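Peridinin-chlorophyll A protein (Amphidinium carterae, PDB 2C9E) probably serves as a water-soluble light-harvesting antenna, holding peridinin and chlorophyll a to capture solar energy in the blue-green range. Local coordinates at residues P215-D220 with A289-A294; A73-K78 with G221-L226; K183-T188 with D263-N268. All coordinates share one frame; numbering follows the deposited sequence.

Contact 1 of 3, residues P215-D220 with A289-A294; sequences PKMMAD and AFPGNA. With CLA (chlorophyll a), chain C.
Asp220 OD2 and the backbone oxygen of Ala289 are joined by one water that donates to both, standing 2.6 Å from Asp220 OD2 and 2.9 Å from Ala289 O. The same carboxylate oxygen forms a salt bridge with Lys224, while OD1 pairs with Lys78, so both oxygens of Asp220 are held, which probably limits how far the carboxylate can turn. No direct hydrogen bond crosses between 215-220 and 289-294; apart from this water bridge, the two segments meet through packing, most of it apolar. Met218 starts out with CG anti to its own N (chi1 174°), and two further bends, at chi2 and chi3, carry its sulfur round to the rim of Phe290. SD lies in the plane of the ring, 3.6 Å from Phe290 CD2, and the line from the ring centroid runs 88° off the normal, an edge-on Met-aromatic contact. The chain leading into helix 293-302 makes a type II beta turn from Phe290 to Asn293, with Pro291 and the positive-phi Gly292 at its centre; Gly292 is also the N-cap of that helix. Pro291 presents its ring to the first turn of helix 215-231, and its CD reaches Met218 CA at 3.7 Å. Met217 runs antiparallel alongside this proline, SD being 3.9 Å from Pro291 CA. One face of Phe290 belongs to chlorophyll: C5 of the phytyl tail sits over the ring centre, 3.5 Å above the plane. The tail's methyl C4 also approaches Asn293 OD1, at 3.7 Å. That amide is anchored at both ends, OD1 by Gln297, and ND2 by Leu287 O and an ester carbonyl oxygen of the galactolipid.

Contact 2 of 3, residues A73-K78 with G221-L226; sequences ALDSAK and GIDKTL. With MG (magnesium ion), chain L; PID (peridinin), chain F.
Asp75 and Asp223 reach across from facing helices to share one magnesium ion. Asp223 takes the ion with both carboxylate oxygens, its OD1 lying 2.5 Å from the magnesium, whereas Asp75 uses OD1 alone. The two carboxylate planes are turned 67° apart. Asp75 OD1 and Asp223 OD2 come within 3.1 Å of each other without a hydrogen bond, a closeness that the shared cation probably makes tolerable. Ser71 completes the site with its backbone O and its OG.

Charged contacts extend the site. Lys78, fully extended beyond CG, places NZ 2.8 Å from Asp223 OD2, in a salt bridge that uses the anti lone pair, away from the other carboxylate oxygen. Asp223 OD2 is thus held by metal and ammonium together. Lys78 NZ also pairs with Asp220, and it donates to a water to which Lys224 makes a weak bond. The shared Asp220 probably offsets the nearness of the two lysine charges.

The apolar part of the contact is carried by Leu74. Its CD1 lies over the backbone of the facing helix, 3.5 Å from Asp223 CA, and touches Ile222 CG2 at 3.9 Å. The other branch turns to peridinin, with CD2 3.3 Å from O7 of the pigment's acetate group. Ala77 CB touches a ring methyl of that peridinin, 3.7 Å from CM7.

Helices 60-77 and 215-231 run nearly antiparallel here, at 159°, one from each of the two peridinin-chlorophyll-binding sequence repeats of the chain; the arrangement is an interhelical magnesium site, in which one ion bridges two aspartates and ties the pair together beside the pigments.

Contact 3 of 3, residues K183-T188 with D263-N268; sequences KFSEAT and DFARVN. With DGD (digalactosyl diacyl glycerol (dgdg)), chain K.
Helices 176-192 and 261-276 pack as a steeply inclined pair in this all-helical fold, bordering the galactolipid pocket, with Ser185 resting against Ala265. Their local axes run at 131° and come within 9.3 Å. Ser185 OG lies 3.4 Å from Ala265 CA and 3.0 Å from Asn268 OD1. A water donates to both Ser185 OG and Ala265 O, adding a polar bridge between the helices.

The two phenylalanines present their edges to the opposite helix. Around the rim of Phe264, near the ring plane, gather Ser185 O and Thr188 OG1, the latter 3.2 Å from Phe264 CE2. That hydroxyl is fixed by a bond of 2.7 Å to Phe184 O, back within its own helix; chi1 of 51° swings it there and turns CG2 over one face of Phe184. Asn268 OD1 stands over a face of Phe264, offset toward the rim. Asn268 ND2, by contrast, meets the edge of Phe184, ring and amide planes lying 72° apart, with CE2 3.7 Å from the nitrogen.

The lipid's acyl chain touches both rings in plane: CDB is 3.8 Å from Phe264 CZ, and CGB comes within 3.4 Å of Phe184 CZ.

How the contacts relate
From the N terminus the chain first gives 73-78, on helix 60-77, to contact 2. Next comes 183-188, the first half of contact 3. Segments 215-220 and 221-226 follow as successive parts of helix 215-231: the first opens contact 1, the second closes the long loop of contact 2. Contact 3 closes at 263-268 and contact 1 last, at 289-294, so all three loops cross one another. Contacts 1 and 2 adjoin, with Asp220 of one bridged to Lys78 of the other and Phe290 packed on Gly221 and Thr225. Contact 3 stands apart, its centre about 28 Å from that of contact 1, joining helices 176-192 and 261-276.

Contact 1 of 3, residues P215-D220 with A289-A294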
# COMPACT_ATOMS: atom_id res chain seq x y z
N PRO A 215 11.08 -9.92 -11.28
CA PRO A 215 10.92 -8.48 -11.15
C PRO A 215 9.95 -7.86 -12.12
O PRO A 215 9.09 -7.02 -11.74
CB PRO A 215 12.35 -7.94 -11.32
CG PRO A 215 13.24 -9.10 -10.91
CD PRO A 215 12.49 -10.28 -11.50
N LYS A 216 10.06 -8.26 -13.39
CA LYS A 216 9.19 -7.67 -14.42
C LYS A 216 7.76 -8.01 -14.21
O LYS A 216 6.89 -7.16 -14.39
CB LYS A 216 9.60 -8.11 -15.84
CG LYS A 216 10.84 -7.38 -16.37
CD LYS A 216 10.96 -7.60 -17.88
CE LYS A 216 12.23 -6.94 -18.44
NZ LYS A 216 12.39 -7.16 -19.93
N MET A 217 7.50 -9.25 -13.83
CA MET A 217 6.12 -9.64 -13.62
C MET A 217 5.56 -8.92 -12.37
O MET A 217 4.35 -8.55 -12.31
CB MET A 217 5.99 -11.17 -13.47
CG MET A 217 4.52 -11.55 -13.38
SD MET A 217 4.20 -13.25 -13.39
CE MET A 217 4.59 -13.52 -15.13
N MET A 218 6.43 -8.72 -11.39
CA MET A 218 6.00 -8.02 -10.15
C MET A 218 5.65 -6.53 -10.44
O MET A 218 4.61 -5.99 -9.98
CB MET A 218 7.11 -8.14 -9.10
CG MET A 218 6.88 -7.36 -7.79
SD MET A 218 5.44 -7.84 -6.84
CE MET A 218 5.91 -9.38 -6.06
N ALA A 219 6.54 -5.85 -11.21
CA ALA A 219 6.26 -4.44 -11.56
C ALA A 219 4.93 -4.39 -12.35
O ALA A 219 4.11 -3.46 -12.19
CB ALA A 219 7.42 -3.84 -12.44
N ASP A 220 4.71 -5.38 -13.19
CA ASP A 220 3.49 -5.42 -13.98
C ASP A 220 2.30 -5.64 -13.09
O ASP A 220 1.22 -5.08 -13.32
CB ASP A 220 3.53 -6.53 -15.03
CG ASP A 220 2.31 -6.45 -15.94
OD1 ASP A 220 2.23 -5.44 -16.66
OD2 ASP A 220 1.43 -7.34 -15.92
N ALA A 289 -1.86 -11.88 -11.75
CA ALA A 289 -0.91 -10.84 -12.12
C ALA A 289 0.42 -10.86 -11.42
O ALA A 289 1.39 -10.42 -11.99
CB ALA A 289 -1.56 -9.44 -11.95
N PHE A 290 0.48 -11.34 -10.19
CA PHE A 290 1.74 -11.36 -9.45
C PHE A 290 2.53 -12.67 -9.55
O PHE A 290 1.96 -13.74 -9.68
CB PHE A 290 1.47 -11.03 -7.96
CG PHE A 290 1.07 -9.62 -7.75
CD1 PHE A 290 -0.25 -9.21 -7.99
CD2 PHE A 290 2.02 -8.68 -7.45
CE1 PHE A 290 -0.59 -7.85 -7.93
CE2 PHE A 290 1.70 -7.33 -7.38
CZ PHE A 290 0.38 -6.91 -7.63
N PRO A 291 3.85 -12.59 -9.50
CA PRO A 291 4.60 -13.86 -9.59
C PRO A 291 4.44 -14.68 -8.30
O PRO A 291 4.32 -14.12 -7.23
CB PRO A 291 6.02 -13.41 -9.85
CG PRO A 291 6.09 -12.09 -9.12
CD PRO A 291 4.76 -11.43 -9.41
N GLY A 292 4.40 -16.01 -8.45
CA GLY A 292 4.24 -16.91 -7.32
C GLY A 292 2.97 -16.81 -6.47
O GLY A 292 2.96 -17.27 -5.36
N ASN A 293 1.89 -16.23 -6.96
CA ASN A 293 0.72 -16.13 -6.12
C ASN A 293 0.01 -17.44 -5.83
O ASN A 293 -0.48 -17.63 -4.74
CB ASN A 293 -0.29 -15.14 -6.69
CG ASN A 293 -1.45 -14.88 -5.74
OD1 ASN A 293 -1.23 -14.62 -4.55
ND2 ASN A 293 -2.69 -14.95 -6.27
N ALA A 294 -0.04 -18.34 -6.82
CA ALA A 294 -0.70 -19.63 -6.62
C ALA A 294 -0.01 -20.38 -5.52
O ALA A 294 -0.66 -21.00 -4.70
CB ALA A 294 -0.67 -20.45 -7.91
MG CLA C . -6.39 -5.99 2.67
CHA CLA C . -6.91 -8.48 0.25
CHB CLA C . -4.48 -8.21 4.50
CHC CLA C . -5.09 -3.36 4.54
CHD CLA C . -7.58 -3.69 0.31
NA CLA C . -5.91 -8.11 2.49
C1A CLA C . -6.23 -8.94 1.40
C2A CLA C . -5.62 -10.31 1.60
C3A CLA C . -5.07 -10.27 3.02
C4A CLA C . -5.11 -8.78 3.39
CMA CLA C . -6.01 -11.04 3.96
CAA CLA C . -4.50 -10.57 0.59
CBA CLA C . -4.01 -12.01 0.60
CGA CLA C . -2.76 -12.22 -0.24
O1A CLA C . -2.24 -13.34 -0.26
O2A CLA C . -2.14 -11.12 -1.01
NB CLA C . -5.12 -5.83 4.31
C1B CLA C . -4.49 -6.89 4.92
C2B CLA C . -3.89 -6.43 6.14
C3B CLA C . -4.05 -5.07 6.20
C4B CLA C . -4.79 -4.68 4.98
CMB CLA C . -3.22 -7.33 7.25
CAB CLA C . -3.48 -4.46 7.40
CBB CLA C . -3.58 -3.14 7.60
NC CLA C . -6.35 -3.89 2.45
C1C CLA C . -5.81 -3.00 3.37
C2C CLA C . -6.19 -1.65 2.97
C3C CLA C . -6.88 -1.74 1.80
C4C CLA C . -6.96 -3.16 1.46
CMC CLA C . -5.88 -0.33 3.69
CAC CLA C . -7.47 -0.62 0.99
CBC CLA C . -8.95 -0.30 1.43
ND CLA C . -7.07 -6.03 0.75
C1D CLA C . -7.65 -5.06 -0.02
C2D CLA C . -8.43 -5.64 -1.08
C3D CLA C . -8.17 -6.96 -1.02
C4D CLA C . -7.32 -7.18 0.10
CMD CLA C . -9.32 -4.86 -2.11
CAD CLA C . -8.34 -8.23 -1.68
OBD CLA C . -9.16 -8.61 -2.53
CBD CLA C . -7.37 -9.20 -1.05
CGD CLA C . -8.16 -10.46 -0.73
O1D CLA C . -8.67 -10.60 0.38
O2D CLA C . -8.33 -11.39 -1.70
CED CLA C . -9.16 -12.40 -1.48
C1 CLA C . -0.95 -11.45 -1.77
C2 CLA C . -0.54 -10.28 -2.40
C3 CLA C . -0.03 -10.05 -3.67
C4 CLA C . 0.22 -11.21 -4.72
C5 CLA C . 0.34 -8.61 -4.19
C6 CLA C . 0.19 -7.46 -3.14
C7 CLA C . 0.36 -6.05 -3.76
C8 CLA C . 0.16 -4.86 -2.79
C9 CLA C . -0.02 -3.55 -3.59
C10 CLA C . 1.40 -4.75 -1.88
C11 CLA C . 1.54 -3.43 -1.08
C12 CLA C . 2.64 -3.53 -0.01
C13 CLA C . 4.03 -3.97 -0.49
C14 CLA C . 4.92 -4.53 0.60
C15 CLA C . 4.72 -2.79 -1.19
C16 CLA C . 5.08 -1.59 -0.33
C17 CLA C . 5.39 -0.43 -1.23
C18 CLA C . 5.93 0.82 -0.53
C19 CLA C . 6.20 1.89 -1.55
C20 CLA C . 7.22 0.49 0.20
O HOH W 1 1.24 -9.72 -14.84
O HOH W 2 -8.13 -6.02 3.90

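Contact 2 of 3, residues A73-K78 with G221-L226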
# COMPACT_ATOMS: atom_id res chain seq x y z
N ALA A 73 4.72 5.80 -14.85
CA ALA A 73 6.15 5.58 -14.80
C ALA A 73 6.45 4.10 -14.92
O ALA A 73 7.49 3.71 -15.49
CB ALA A 73 6.75 6.17 -13.54
N LEU A 74 5.55 3.26 -14.42
CA LEU A 74 5.76 1.81 -14.49
C LEU A 74 5.76 1.37 -15.98
O LEU A 74 6.54 0.51 -16.39
CB LEU A 74 4.68 1.06 -13.69
CG LEU A 74 4.87 1.14 -12.16
CD1 LEU A 74 3.64 0.61 -11.46
CD2 LEU A 74 6.13 0.28 -11.78
N ASP A 75 4.89 1.99 -16.77
CA ASP A 75 4.85 1.69 -18.21
C ASP A 75 6.27 1.72 -18.83
O ASP A 75 6.58 0.89 -19.68
CB ASP A 75 3.95 2.70 -18.94
CG ASP A 75 2.45 2.49 -18.65
OD1 ASP A 75 2.03 1.39 -18.21
OD2 ASP A 75 1.67 3.44 -18.87
N SER A 76 7.13 2.65 -18.41
CA SER A 76 8.50 2.69 -18.96
C SER A 76 9.49 1.82 -18.17
O SER A 76 10.45 1.26 -18.74
CB SER A 76 9.03 4.15 -19.04
OG SER A 76 9.13 4.81 -17.77
N ALA A 77 9.25 1.68 -16.88
CA ALA A 77 10.16 0.91 -16.04
C ALA A 77 10.09 -0.56 -16.30
O ALA A 77 11.11 -1.23 -16.38
CB ALA A 77 9.85 1.19 -14.56
N LYS A 78 8.87 -1.07 -16.44
CA LYS A 78 8.71 -2.50 -16.56
C LYS A 78 9.17 -3.13 -17.83
O LYS A 78 8.97 -4.33 -18.01
CB LYS A 78 7.27 -2.94 -16.21
CG LYS A 78 6.15 -2.49 -17.16
CD LYS A 78 4.80 -3.01 -16.65
CE LYS A 78 3.66 -2.49 -17.49
NZ LYS A 78 2.34 -2.96 -16.96
N GLY A 221 2.48 -6.50 -12.10
CA GLY A 221 1.41 -6.74 -11.16
C GLY A 221 1.07 -5.46 -10.41
O GLY A 221 -0.10 -5.10 -10.23
N ILE A 222 2.10 -4.74 -9.97
CA ILE A 222 1.85 -3.49 -9.23
C ILE A 222 1.12 -2.51 -10.13
O ILE A 222 0.18 -1.82 -9.70
CB ILE A 222 3.15 -2.81 -8.78
CG1 ILE A 222 3.90 -3.72 -7.78
CG2 ILE A 222 2.82 -1.41 -8.21
CD1 ILE A 222 3.08 -4.08 -6.51
N ASP A 223 1.58 -2.44 -11.37
CA ASP A 223 1.01 -1.53 -12.33
C ASP A 223 -0.46 -1.85 -12.57
O ASP A 223 -1.30 -0.95 -12.56
CB ASP A 223 1.77 -1.60 -13.65
CG ASP A 223 1.43 -0.46 -14.55
OD1 ASP A 223 0.91 0.53 -13.99
OD2 ASP A 223 1.67 -0.53 -15.77
N LYS A 224 -0.78 -3.13 -12.78
CA LYS A 224 -2.17 -3.52 -13.01
C LYS A 224 -3.02 -3.20 -11.80
O LYS A 224 -4.21 -2.87 -11.94
CB LYS A 224 -2.28 -5.02 -13.33
CG LYS A 224 -2.10 -5.37 -14.85
CD LYS A 224 -2.12 -6.86 -15.06
CE LYS A 224 -2.03 -7.23 -16.54
NZ LYS A 224 -0.84 -6.57 -17.21
N THR A 225 -2.42 -3.32 -10.61
CA THR A 225 -3.15 -3.05 -9.37
C THR A 225 -3.47 -1.55 -9.27
O THR A 225 -4.57 -1.15 -8.86
CB THR A 225 -2.29 -3.53 -8.16
OG1 THR A 225 -2.10 -4.94 -8.26
CG2 THR A 225 -2.98 -3.27 -6.85
N LEU A 226 -2.50 -0.71 -9.60
CA LEU A 226 -2.75 0.71 -9.56
C LEU A 226 -3.84 1.05 -10.60
O LEU A 226 -4.75 1.79 -10.32
CB LEU A 226 -1.45 1.47 -9.87
CG LEU A 226 -0.36 1.34 -8.82
CD1 LEU A 226 0.65 2.49 -9.08
CD2 LEU A 226 -0.96 1.41 -7.38
MG MG L . 0.66 1.81 -16.15
C1 PID F . 7.95 17.88 6.38
C2 PID F . 7.69 18.93 7.47
C3 PID F . 6.18 19.11 7.68
C4 PID F . 5.58 19.60 6.37
C5 PID F . 5.65 18.56 5.24
C6 PID F . 6.95 17.74 5.23
C7 PID F . 7.31 17.23 3.97
C8 PID F . 7.63 15.90 3.68
C9 PID F . 7.95 15.41 2.41
C10 PID F . 8.01 16.11 1.22
C11 PID F . 8.17 14.13 2.10
C12 PID F . 8.36 14.01 0.78
C13 PID F . 8.60 12.82 0.10
C14 PID F . 8.78 12.64 -1.27
C15 PID F . 9.01 11.36 -1.78
C16 PID F . 9.19 11.03 -3.12
C17 PID F . 9.40 9.71 -3.53
C18 PID F . 9.54 9.36 -4.87
C19 PID F . 9.72 8.06 -5.33
C20 PID F . 9.81 7.82 -6.70
C21 PID F . 9.95 6.57 -7.31
C22 PID F . 9.99 6.48 -8.70
C23 PID F . 10.08 5.33 -9.32
C24 PID F . 10.10 4.17 -9.92
C25 PID F . 8.82 3.40 -10.25
C26 PID F . 8.89 2.02 -9.57
C27 PID F . 10.20 1.27 -9.89
C28 PID F . 11.44 2.11 -9.57
C29 PID F . 11.42 3.48 -10.28
C30 PID F . 9.58 -0.98 -9.42
C31 PID F . 9.69 -2.26 -8.60
CM1 PID F . 9.43 17.57 6.16
CM2 PID F . 5.45 19.33 3.93
CM3 PID F . 4.44 17.63 5.43
CM4 PID F . 8.73 13.84 -2.23
CM5 PID F . 10.01 5.29 -6.47
CM6 PID F . 7.58 4.10 -9.69
CM7 PID F . 8.65 3.26 -11.77
CM8 PID F . 12.61 4.32 -9.82
O1 PID F . 7.03 16.78 6.29
O2 PID F . 5.93 20.09 8.70
O3 PID F . 7.84 17.32 1.08
O4 PID F . 8.27 15.24 0.19
O5 PID F . 11.42 3.29 -11.70
O6 PID F . 10.25 0.13 -9.02
O7 PID F . 8.94 -0.98 -10.48
O HOH W 3 -0.39 -3.12 -17.41

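Contact 3 of 3, residues K183-T188 with D263-N268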
# COMPACT_ATOMS: atom_id res chain seq x y z
N LYS A 183 -22.18 -13.15 5.65
CA LYS A 183 -21.95 -14.60 5.76
C LYS A 183 -20.46 -14.82 5.59
O LYS A 183 -19.85 -15.60 6.32
CB LYS A 183 -22.67 -15.37 4.65
CG LYS A 183 -24.11 -15.00 4.44
CD LYS A 183 -25.07 -16.03 5.03
CE LYS A 183 -25.08 -15.99 6.56
NZ LYS A 183 -25.87 -14.82 7.11
N PHE A 184 -19.89 -14.13 4.60
CA PHE A 184 -18.47 -14.23 4.34
C PHE A 184 -17.75 -13.84 5.63
O PHE A 184 -16.83 -14.53 6.07
CB PHE A 184 -18.07 -13.32 3.19
CG PHE A 184 -16.59 -13.29 2.95
CD1 PHE A 184 -15.93 -14.38 2.39
CD2 PHE A 184 -15.84 -12.15 3.28
CE1 PHE A 184 -14.56 -14.36 2.15
CE2 PHE A 184 -14.46 -12.11 3.04
CZ PHE A 184 -13.81 -13.21 2.48
N SER A 185 -18.18 -12.75 6.27
CA SER A 185 -17.53 -12.36 7.51
C SER A 185 -17.66 -13.47 8.52
O SER A 185 -16.64 -13.91 9.11
CB SER A 185 -18.12 -11.07 8.06
OG SER A 185 -17.72 -9.98 7.22
N GLU A 186 -18.88 -13.95 8.71
CA GLU A 186 -19.10 -15.02 9.67
C GLU A 186 -18.27 -16.29 9.40
O GLU A 186 -17.82 -16.95 10.35
CB GLU A 186 -20.60 -15.38 9.75
CG GLU A 186 -21.48 -14.36 10.55
CD GLU A 186 -20.80 -13.78 11.84
OE1 GLU A 186 -19.71 -13.15 11.74
OE2 GLU A 186 -21.36 -13.92 12.97
N ALA A 187 -18.03 -16.62 8.13
CA ALA A 187 -17.26 -17.83 7.87
C ALA A 187 -15.74 -17.64 7.97
O ALA A 187 -14.99 -18.61 8.22
CB ALA A 187 -17.62 -18.40 6.50
N THR A 188 -15.28 -16.40 7.75
CA THR A 188 -13.84 -16.11 7.77
C THR A 188 -13.32 -15.66 9.14
O THR A 188 -12.16 -15.91 9.46
CB THR A 188 -13.46 -15.07 6.70
OG1 THR A 188 -14.31 -13.90 6.80
CG2 THR A 188 -13.60 -15.66 5.33
N ASP A 263 -15.86 -4.73 13.63
CA ASP A 263 -14.86 -4.04 12.78
C ASP A 263 -14.55 -4.87 11.52
O ASP A 263 -14.55 -4.34 10.41
CB ASP A 263 -13.60 -3.81 13.61
CG ASP A 263 -13.83 -2.84 14.75
OD1 ASP A 263 -14.82 -2.06 14.67
OD2 ASP A 263 -13.03 -2.83 15.70
N PHE A 264 -14.31 -6.16 11.73
CA PHE A 264 -14.02 -7.12 10.67
C PHE A 264 -15.15 -7.13 9.60
O PHE A 264 -14.91 -7.10 8.40
CB PHE A 264 -13.84 -8.52 11.30
CG PHE A 264 -13.39 -9.58 10.33
CD1 PHE A 264 -12.09 -9.56 9.81
CD2 PHE A 264 -14.25 -10.60 9.95
CE1 PHE A 264 -11.67 -10.55 8.92
CE2 PHE A 264 -13.85 -11.61 9.04
CZ PHE A 264 -12.57 -11.59 8.52
N ALA A 265 -16.40 -7.17 10.06
CA ALA A 265 -17.56 -7.16 9.15
C ALA A 265 -17.59 -5.87 8.35
O ALA A 265 -17.82 -5.87 7.12
CB ALA A 265 -18.90 -7.30 9.97
N ARG A 266 -17.39 -4.76 9.06
CA ARG A 266 -17.40 -3.45 8.40
C ARG A 266 -16.31 -3.38 7.32
O ARG A 266 -16.54 -2.86 6.24
CB ARG A 266 -17.25 -2.33 9.44
CG ARG A 266 -18.55 -1.49 9.61
CD ARG A 266 -18.48 -0.52 10.81
NE ARG A 266 -17.94 -1.21 11.98
CZ ARG A 266 -17.74 -0.67 13.18
NH1 ARG A 266 -18.02 0.61 13.41
NH2 ARG A 266 -17.25 -1.44 14.16
N VAL A 267 -15.13 -3.95 7.60
CA VAL A 267 -14.05 -3.97 6.60
C VAL A 267 -14.48 -4.78 5.38
O VAL A 267 -14.31 -4.32 4.23
CB VAL A 267 -12.72 -4.61 7.13
CG1 VAL A 267 -11.76 -4.96 5.94
CG2 VAL A 267 -12.03 -3.66 8.05
N ASN A 268 -15.04 -5.96 5.57
CA ASN A 268 -15.42 -6.75 4.40
C ASN A 268 -16.54 -6.10 3.59
O ASN A 268 -16.58 -6.21 2.35
CB ASN A 268 -15.87 -8.17 4.80
CG ASN A 268 -14.74 -9.02 5.33
OD1 ASN A 268 -14.90 -9.74 6.32
ND2 ASN A 268 -13.60 -8.95 4.68
C1A DGD K . -5.92 -13.99 -3.93
C2A DGD K . -5.30 -12.78 -3.23
C3A DGD K . -4.07 -12.22 -3.97
C4A DGD K . -4.44 -11.47 -5.26
C5A DGD K . -3.30 -10.57 -5.73
C6A DGD K . -3.54 -9.04 -5.75
C7A DGD K . -4.33 -8.46 -4.58
C8A DGD K . -3.62 -7.23 -3.94
C9A DGD K . -4.28 -6.90 -2.56
CAA DGD K . -3.57 -7.52 -1.36
CBA DGD K . -3.23 -6.50 -0.22
CCA DGD K . -3.93 -5.08 -0.33
CDA DGD K . -2.88 -4.03 -0.72
CEA DGD K . -3.37 -2.61 -0.63
CFA DGD K . -3.09 -1.86 0.70
CGA DGD K . -3.24 -0.32 0.45
CHA DGD K . -2.60 0.56 1.54
CIA DGD K . -1.14 0.17 1.87
O1A DGD K . -5.16 -14.86 -4.43
C1B DGD K . -9.07 -16.57 -1.78
C2B DGD K . -10.46 -17.06 -1.30
C3B DGD K . -10.44 -17.49 0.17
C4B DGD K . -11.79 -18.01 0.67
C5B DGD K . -11.80 -18.18 2.20
C6B DGD K . -10.67 -19.10 2.73
C7B DGD K . -10.15 -18.62 4.08
C8B DGD K . -9.74 -17.13 4.06
C9B DGD K . -9.60 -16.60 5.49
CAB DGD K . -8.66 -15.37 5.59
CBB DGD K . -8.55 -14.85 7.01
CCB DGD K . -9.56 -13.76 7.36
CDB DGD K . -9.53 -12.56 6.41
CEB DGD K . -10.59 -12.70 5.28
CFB DGD K . -10.00 -12.10 4.03
CGB DGD K . -10.47 -12.70 2.80
CHB DGD K . -9.64 -13.87 2.39
CIB DGD K . -10.07 -14.24 0.98
O1B DGD K . -8.41 -15.78 -1.06
O1G DGD K . -7.17 -14.35 -3.46
C1G DGD K . -7.83 -15.42 -4.09
C2G DGD K . -7.36 -16.69 -3.36
O2G DGD K . -8.41 -17.35 -2.63
C3G DGD K . -6.80 -17.69 -4.38
O3G DGD K . -7.85 -17.94 -5.34
C1D DGD K . -8.33 -19.29 -5.35
C2D DGD K . -9.57 -19.27 -6.26
O2D DGD K . -10.58 -18.42 -5.69
C3D DGD K . -10.10 -20.70 -6.37
O3D DGD K . -11.22 -20.74 -7.25
C4D DGD K . -9.00 -21.62 -6.92
O4D DGD K . -8.74 -21.30 -8.28
C5D DGD K . -7.71 -21.42 -6.09
O5D DGD K . -6.94 -23.61 -6.43
C6D DGD K . -6.61 -22.27 -6.68
O6D DGD K . -7.29 -20.06 -6.06
C1E DGD K . -6.99 -24.34 -7.67
C2E DGD K . -7.66 -25.71 -7.42
O2E DGD K . -8.97 -25.51 -6.85
C3E DGD K . -6.83 -26.51 -6.41
O3E DGD K . -7.30 -27.86 -6.37
C4E DGD K . -5.29 -26.45 -6.71
O4E DGD K . -4.95 -27.31 -7.81
C5E DGD K . -4.86 -25.00 -7.03
O6E DGD K . -5.63 -24.48 -8.13
C6E DGD K . -3.37 -24.93 -7.36
O5E DGD K . -2.90 -23.61 -7.57
O HOH W 4 -19.78 -8.08 6.90